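Local coordinates for protein XPF endonuclease (Aeropyrum pernix, PDB 2BGW) that probably acts as a structure-specific, magnesium-binding endonuclease of the XPF family that cuts DNA during repair, at residues Ser48-Arg53 / Glu77-Val82; Val11-Arg16 / Gly41-Ser46. All coordinates share one frame; numbering follows the deposited sequence.

Contact 1 of 2, residues Ser48-Arg53 / Glu77-Val82; sequences SIIVER and EHYETV. With MG (magnesium ion), chain E; SO4 (sulfate ion), chain G; nucleotides of chain C.
Ile50 lies over the face of the Tyr79 ring where a beta-alpha-beta crossover of the PD-(D/E)XK nuclease fold closes: strand 49-55 leads through helices 56-65 and 67-78 into strand 81-87, and the two strands pair in parallel. The evidence for a CH-pi contact is that Ile50 CB stands 3.7 Å from the centroid of the Tyr79 ring, 13° off its normal. The isoleucine branches share out the ring: CG2 meets the CG end, whereas CG1, anti to the backbone N (chi1 -168°), carries CD1 to the phenol end, 4.0 Å from Tyr79 OH. That hydroxyl is hydrogen-bonded to Glu158. An alanine in place of Tyr79 would remove the ring, and Ile50 is likely to lose the flat surface under its CB and CD1 while Glu158 loses its hydroxyl mate. Ile50 CG2 also borders Val82 CG1 at 4.1 Å. On the other face of the sheet Ile49 and Thr81 stand side by side, CG1 of the first 3.9 Å from CB of the second, and Ile49 also packs on Leu111 of the second subunit. Between these segments the firm backbone hydrogen bond runs from Ile50 N to Thr81 O, 3.1 Å and 158° at the hydrogen; that from Thr81 N to Ser48 O is weak, and Phe83 continues the pairing. Beyond the paired residues, Glu52 bends at chi2 and binds magnesium through OE2 at 2.3 Å.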
loop_
_atom_site.group_PDB
_atom_site.type_symbol
_atom_site.label_atom_id
_atom_site.label_comp_id
_atom_site.label_asym_id
_atom_site.label_seq_id
_atom_site.Cartn_x
_atom_site.Cartn_y
_atom_site.Cartn_z
ATOM N N SER A 48 0.777 -6.803 -6.652
ATOM C CA SER A 48 0.465 -5.387 -6.589
ATOM C C SER A 48 -0.187 -4.965 -5.279
ATOM O O SER A 48 -0.795 -3.888 -5.207
ATOM C CB SER A 48 -0.453 -5.053 -7.744
ATOM O OG SER A 48 -1.416 -6.083 -7.846
ATOM N N ILE A 49 -0.059 -5.813 -4.260
ATOM C CA ILE A 49 -0.489 -5.478 -2.921
ATOM C C ILE A 49 0.663 -5.522 -1.921
ATOM O O ILE A 49 1.221 -6.581 -1.652
ATOM C CB ILE A 49 -1.612 -6.403 -2.460
ATOM C CG1 ILE A 49 -2.799 -6.276 -3.429
ATOM C CG2 ILE A 49 -1.990 -6.050 -1.050
ATOM C CD1 ILE A 49 -4.054 -7.030 -3.074
ATOM N N ILE A 50 1.024 -4.368 -1.373
ATOM C CA ILE A 50 2.031 -4.332 -0.327
ATOM C C ILE A 50 1.321 -4.030 0.994
ATOM O O ILE A 50 0.306 -3.318 1.019
ATOM C CB ILE A 50 3.165 -3.303 -0.637
ATOM C CG1 ILE A 50 4.349 -3.484 0.291
ATOM C CG2 ILE A 50 2.678 -1.885 -0.502
ATOM C CD1 ILE A 50 5.240 -4.573 -0.108
ATOM N N VAL A 51 1.859 -4.589 2.078
ATOM C CA VAL A 51 1.317 -4.444 3.420
ATOM C C VAL A 51 2.408 -3.909 4.332
ATOM O O VAL A 51 3.548 -4.413 4.332
ATOM C CB VAL A 51 0.818 -5.812 3.975
ATOM C CG1 VAL A 51 0.586 -5.772 5.489
ATOM C CG2 VAL A 51 -0.435 -6.245 3.270
ATOM N N GLU A 52 2.046 -2.897 5.110
ATOM C CA GLU A 52 2.939 -2.260 6.062
ATOM C C GLU A 52 2.267 -2.486 7.387
ATOM O O GLU A 52 1.120 -2.120 7.558
ATOM C CB GLU A 52 3.060 -0.756 5.709
ATOM C CG GLU A 52 3.838 0.162 6.648
ATOM C CD GLU A 52 5.131 -0.455 7.189
ATOM O OE1 GLU A 52 5.898 -1.094 6.424
ATOM O OE2 GLU A 52 5.391 -0.279 8.404
ATOM N N ARG A 53 2.949 -3.148 8.308
ATOM C CA ARG A 53 2.357 -3.499 9.606
ATOM C C ARG A 53 2.853 -2.539 10.647
ATOM O O ARG A 53 4.048 -2.304 10.743
ATOM C CB ARG A 53 2.740 -4.906 10.039
ATOM C CG ARG A 53 2.185 -5.288 11.378
ATOM C CD ARG A 53 2.933 -6.474 11.946
ATOM N NE ARG A 53 2.587 -6.759 13.338
ATOM C CZ ARG A 53 3.449 -6.711 14.356
ATOM N NH1 ARG A 53 4.716 -6.394 14.145
ATOM N NH2 ARG A 53 3.050 -6.998 15.588
ATOM N N GLU A 77 3.386 5.177 -4.302
ATOM C CA GLU A 77 4.053 5.371 -5.598
ATOM C C GLU A 77 4.392 4.039 -6.253
ATOM O O GLU A 77 4.324 3.911 -7.456
ATOM C CB GLU A 77 5.370 6.115 -5.399
ATOM C CG GLU A 77 6.019 6.674 -6.666
ATOM C CD GLU A 77 7.439 7.231 -6.439
ATOM O OE1 GLU A 77 7.872 7.471 -5.283
ATOM O OE2 GLU A 77 8.138 7.447 -7.454
ATOM N N HIS A 78 4.753 3.043 -5.458
ATOM C CA HIS A 78 5.294 1.831 -6.021
ATOM C C HIS A 78 4.326 0.653 -6.135
ATOM O O HIS A 78 4.553 -0.251 -6.918
ATOM C CB HIS A 78 6.535 1.440 -5.240
ATOM C CG HIS A 78 7.648 2.428 -5.366
ATOM N ND1 HIS A 78 7.690 3.599 -4.643
ATOM C CD2 HIS A 78 8.748 2.436 -6.153
ATOM C CE1 HIS A 78 8.770 4.280 -4.971
ATOM N NE2 HIS A 78 9.429 3.597 -5.887
ATOM N N TYR A 79 3.249 0.638 -5.368
ATOM C CA TYR A 79 2.350 -0.486 -5.451
ATOM C C TYR A 79 1.004 -0.004 -5.739
ATOM O O TYR A 79 0.631 1.106 -5.384
ATOM C CB TYR A 79 2.345 -1.268 -4.172
ATOM C CG TYR A 79 3.648 -1.953 -3.976
ATOM C CD1 TYR A 79 4.726 -1.274 -3.439
ATOM C CD2 TYR A 79 3.828 -3.271 -4.366
ATOM C CE1 TYR A 79 5.939 -1.898 -3.270
ATOM C CE2 TYR A 79 5.051 -3.909 -4.200
ATOM C CZ TYR A 79 6.095 -3.213 -3.653
ATOM O OH TYR A 79 7.311 -3.805 -3.467
ATOM N N GLU A 80 0.235 -0.827 -6.410
ATOM C CA GLU A 80 -1.038 -0.320 -6.876
ATOM C C GLU A 80 -2.079 -0.269 -5.734
ATOM O O GLU A 80 -3.058 0.470 -5.796
ATOM C CB GLU A 80 -1.450 -1.100 -8.125
ATOM C CG GLU A 80 -2.404 -2.234 -7.926
ATOM C CD GLU A 80 -3.714 -1.957 -8.665
ATOM O OE1 GLU A 80 -4.131 -0.757 -8.681
ATOM O OE2 GLU A 80 -4.307 -2.921 -9.235
ATOM N N THR A 81 -1.809 -1.034 -4.679
ATOM C CA THR A 81 -2.704 -1.197 -3.562
ATOM C C THR A 81 -1.849 -1.271 -2.315
ATOM O O THR A 81 -0.993 -2.142 -2.178
ATOM C CB THR A 81 -3.557 -2.478 -3.737
ATOM O OG1 THR A 81 -4.451 -2.305 -4.841
ATOM C CG2 THR A 81 -4.396 -2.763 -2.528
ATOM N N VAL A 82 -2.080 -0.349 -1.398
ATOM C CA VAL A 82 -1.291 -0.285 -0.171
ATOM C C VAL A 82 -2.189 -0.486 1.032
ATOM O O VAL A 82 -3.129 0.258 1.228
ATOM C CB VAL A 82 -0.571 1.103 -0.023
ATOM C CG1 VAL A 82 0.330 1.098 1.165
ATOM C CG2 VAL A 82 0.242 1.427 -1.247
HETATM MG MG MG E . 6.424 -1.856 9.681
HETATM S S SO4 G . 6.830 -6.367 16.998
HETATM O O1 SO4 G . 6.975 -6.972 15.675
HETATM O O2 SO4 G . 6.553 -4.937 16.806
HETATM O O3 SO4 G . 5.708 -6.986 17.726
HETATM O O4 SO4 G . 8.079 -6.638 17.721
ATOM P P DA C 15 7.253 12.743 -6.659
ATOM O OP1 DA C 15 7.957 14.035 -6.573
ATOM O OP2 DA C 15 8.024 11.482 -6.508
ATOM O "O5'" DA C 15 6.090 12.775 -5.569
ATOM C "C5'" DA C 15 5.268 13.947 -5.582
ATOM C "C4'" DA C 15 3.995 13.694 -4.809
ATOM O "O4'" DA C 15 3.248 12.635 -5.476
ATOM C "C3'" DA C 15 4.283 13.184 -3.397
ATOM O "O3'" DA C 15 3.939 14.169 -2.415
ATOM C "C2'" DA C 15 3.459 11.904 -3.264
ATOM C "C1'" DA C 15 2.524 11.955 -4.478
ATOM N N9 DA C 15 2.110 10.603 -4.857
ATOM C C8 DA C 15 2.918 9.528 -5.117
ATOM N N7 DA C 15 2.245 8.429 -5.378
ATOM C C5 DA C 15 0.912 8.803 -5.267
ATOM C C6 DA C 15 -0.296 8.079 -5.404
ATOM N N6 DA C 15 -0.362 6.780 -5.724
ATOM N N1 DA C 15 -1.443 8.759 -5.207
ATOM C C2 DA C 15 -1.359 10.059 -4.892
ATOM N N3 DA C 15 -0.290 10.839 -4.721
ATOM C C4 DA C 15 0.820 10.138 -4.931
#

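Contact 2 of 2, residues Val11-Arg16 / Gly41-Ser46; sequences VYVDVR and GDYLVS. With MG (magnesium ion), chain E; SO4 (sulfate ion), chain H.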
loop_
_atom_site.group_PDB
_atom_site.type_symbol
_atom_site.label_atom_id
_atom_site.label_comp_id
_atom_site.label_asym_id
_atom_site.label_seq_id
_atom_site.Cartn_x
_atom_site.Cartn_y
_atom_site.Cartn_z
ATOM N N VAL A 11 3.487 -15.582 0.730
ATOM C CA VAL A 11 3.800 -14.172 0.917
ATOM C C VAL A 11 5.240 -14.046 1.330
ATOM O O VAL A 11 5.795 -14.975 1.903
ATOM C CB VAL A 11 2.902 -13.478 1.985
ATOM C CG1 VAL A 11 1.426 -13.701 1.699
ATOM C CG2 VAL A 11 3.235 -13.920 3.391
ATOM N N TYR A 12 5.836 -12.893 1.043
ATOM C CA TYR A 12 7.180 -12.563 1.498
ATOM C C TYR A 12 7.166 -11.576 2.656
ATOM O O TYR A 12 6.494 -10.550 2.578
ATOM C CB TYR A 12 7.949 -11.918 0.360
ATOM C CG TYR A 12 8.407 -12.862 -0.699
ATOM C CD1 TYR A 12 7.589 -13.158 -1.787
ATOM C CD2 TYR A 12 9.671 -13.456 -0.631
ATOM C CE1 TYR A 12 8.006 -14.027 -2.787
ATOM C CE2 TYR A 12 10.106 -14.339 -1.624
ATOM C CZ TYR A 12 9.264 -14.618 -2.701
ATOM O OH TYR A 12 9.671 -15.483 -3.690
ATOM N N VAL A 13 7.930 -11.877 3.709
ATOM C CA VAL A 13 8.108 -10.964 4.845
ATOM C C VAL A 13 9.377 -10.194 4.704
ATOM O O VAL A 13 10.433 -10.796 4.506
ATOM C CB VAL A 13 8.455 -11.658 6.177
ATOM C CG1 VAL A 13 7.683 -11.028 7.294
ATOM C CG2 VAL A 13 8.276 -13.122 6.127
ATOM N N ASP A 14 9.338 -8.891 4.900
ATOM C CA ASP A 14 10.610 -8.227 5.013
ATOM C C ASP A 14 11.360 -8.674 6.266
ATOM O O ASP A 14 10.768 -9.039 7.266
ATOM C CB ASP A 14 10.484 -6.719 5.002
ATOM C CG ASP A 14 11.817 -6.067 5.119
ATOM O OD1 ASP A 14 12.209 -5.793 6.266
ATOM O OD2 ASP A 14 12.512 -5.929 4.088
ATOM N N VAL A 15 12.678 -8.627 6.213
ATOM C CA VAL A 15 13.493 -9.068 7.340
ATOM C C VAL A 15 13.258 -8.286 8.634
ATOM O O VAL A 15 13.150 -8.886 9.704
ATOM C CB VAL A 15 14.969 -9.044 6.975
ATOM C CG1 VAL A 15 15.835 -9.261 8.228
ATOM C CG2 VAL A 15 15.238 -10.117 5.905
ATOM N N ARG A 16 13.193 -6.958 8.533
ATOM C CA ARG A 16 12.932 -6.103 9.697
ATOM C C ARG A 16 11.661 -6.565 10.434
ATOM O O ARG A 16 11.517 -6.340 11.634
ATOM C CB ARG A 16 12.879 -4.607 9.307
ATOM C CG ARG A 16 14.274 -3.940 8.984
ATOM C CD ARG A 16 14.153 -2.558 8.217
ATOM N NE ARG A 16 15.390 -1.720 8.292
ATOM C CZ ARG A 16 15.580 -0.510 7.710
ATOM N NH1 ARG A 16 14.621 0.084 6.972
ATOM N NH2 ARG A 16 16.754 0.120 7.860
ATOM N N GLY A 41 7.993 -1.868 2.837
ATOM C CA GLY A 41 6.860 -2.514 3.481
ATOM C C GLY A 41 7.259 -3.823 4.116
ATOM O O GLY A 41 8.419 -4.214 4.040
ATOM N N ASP A 42 6.296 -4.529 4.703
ATOM C CA ASP A 42 6.624 -5.664 5.558
ATOM C C ASP A 42 6.149 -6.953 5.005
ATOM O O ASP A 42 6.748 -7.987 5.274
ATOM C CB ASP A 42 6.056 -5.499 6.969
ATOM C CG ASP A 42 6.342 -4.127 7.560
ATOM O OD1 ASP A 42 7.429 -3.546 7.269
ATOM O OD2 ASP A 42 5.463 -3.616 8.293
ATOM N N TYR A 43 5.064 -6.910 4.250
ATOM C CA TYR A 43 4.560 -8.121 3.646
ATOM C C TYR A 43 4.211 -7.894 2.199
ATOM O O TYR A 43 3.429 -7.007 1.895
ATOM C CB TYR A 43 3.333 -8.624 4.396
ATOM C CG TYR A 43 3.650 -9.090 5.764
ATOM C CD1 TYR A 43 3.622 -8.204 6.834
ATOM C CD2 TYR A 43 4.000 -10.396 6.005
ATOM C CE1 TYR A 43 3.925 -8.610 8.116
ATOM C CE2 TYR A 43 4.299 -10.823 7.281
ATOM C CZ TYR A 43 4.263 -9.913 8.328
ATOM O OH TYR A 43 4.566 -10.302 9.598
ATOM N N LEU A 44 4.799 -8.697 1.319
ATOM C CA LEU A 44 4.391 -8.729 -0.069
ATOM C C LEU A 44 3.281 -9.778 -0.263
ATOM O O LEU A 44 3.494 -10.985 -0.127
ATOM C CB LEU A 44 5.600 -8.983 -0.989
ATOM C CG LEU A 44 5.251 -8.966 -2.486
ATOM C CD1 LEU A 44 4.976 -7.566 -3.017
ATOM C CD2 LEU A 44 6.291 -9.641 -3.301
ATOM N N VAL A 45 2.103 -9.318 -0.627
ATOM C CA VAL A 45 0.923 -10.165 -0.641
ATOM C C VAL A 45 0.550 -10.732 -2.028
ATOM O O VAL A 45 0.204 -11.887 -2.156
ATOM C CB VAL A 45 -0.244 -9.402 0.004
ATOM C CG1 VAL A 45 -1.553 -10.085 -0.260
ATOM C CG2 VAL A 45 0.007 -9.303 1.461
ATOM N N SER A 46 0.605 -9.920 -3.060
ATOM C CA SER A 46 0.332 -10.372 -4.392
ATOM C C SER A 46 1.205 -9.432 -5.184
ATOM O O SER A 46 1.892 -8.614 -4.583
ATOM C CB SER A 46 -1.151 -10.200 -4.712
ATOM O OG SER A 46 -1.479 -8.873 -5.097
HETATM MG MG MG E . 6.424 -1.856 9.681
HETATM S S SO4 H . 9.804 1.499 4.121
HETATM O O1 SO4 H . 11.076 0.819 3.780
HETATM O O2 SO4 H . 8.673 0.877 3.426
HETATM O O3 SO4 H . 9.475 1.256 5.525
HETATM O O4 SO4 H . 9.887 2.961 3.821
#
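Tyr12 and Leu44 form a hydrogen-bonded antiparallel pair, their CA atoms 5.0 Å apart, between strands 11-14 and 43-46, whose directions make an angle of 162°. The bond from Leu44 N to Tyr12 O is 2.8 Å, and the return bond from Tyr12 N uses a lone pair of Leu44 O at 3.2 Å. Asp14 N also bonds to Asp42 O, but comes in from 38° above the carbonyl plane. Side chains alternate between the two faces. On one, Tyr12 and Leu44 run alongside each other, CB of Tyr12 4.0 Å from CB of Leu44, with Leu44 CD2 near the tyrosine ring; Tyr12 OH bonds to the carbonyl oxygen of Leu153. On the other, Val13 and Tyr43 form the non-hydrogen-bonded pair. The chi1 of -67° puts Tyr43 CG beside its own backbone N, and the ring runs out next to Val13, whose CG1 approaches CE2 and CZ, while Val11 CG2 comes to the ring edge, 4.5 Å from Tyr43 CD2. Helices 22-28 and 123-137 touch this tyrosine, and Glu17 takes up its hydroxyl. The two strands belong to the mixed central sheet of the PD-(D/E)XK nuclease fold, and Gly41-Asp42 opens the GD...ERK signature of the XPF family. Asp42 and Tyr43 both face Val51, a classic beta bulge at the start of the strand. Asp42 OD2 binds magnesium at 2.4 Å and also accepts from Arg53 N. Gly41, at a positive phi, gives its N-H to a sulfate oxygen, O2, at 2.9 Å. The Asp14 carboxylate turns back on its own chain: OD1 takes Arg16 N at 2.7 Å, closing an Asx turn, while OD2 accepts from Leu38 N.

Overall arrangement
Contacts 1 and 2 hold different strand pairs of one sheet, joined because strands 43-46 and 49-55 are neighbours both in the chain and in the sheet. Their centres lie 10 Å apart. Contact 2 is buried, antiparallel and held by three backbone bonds, with tyrosines, valines and leucine filling both faces. Contact 1 is parallel and only partly buried, relies on one good and one weak backbone bond, and extends outward to DNA at Glu77 and to the second subunit at Ile49. They meet at the magnesium ion, to which each supplies a carboxylate, and they also pack directly: Val51 CG2 lies 3.6 Å from Val45 CG2, and Glu52 OE1 is 3.4 Å from Gly41 CA.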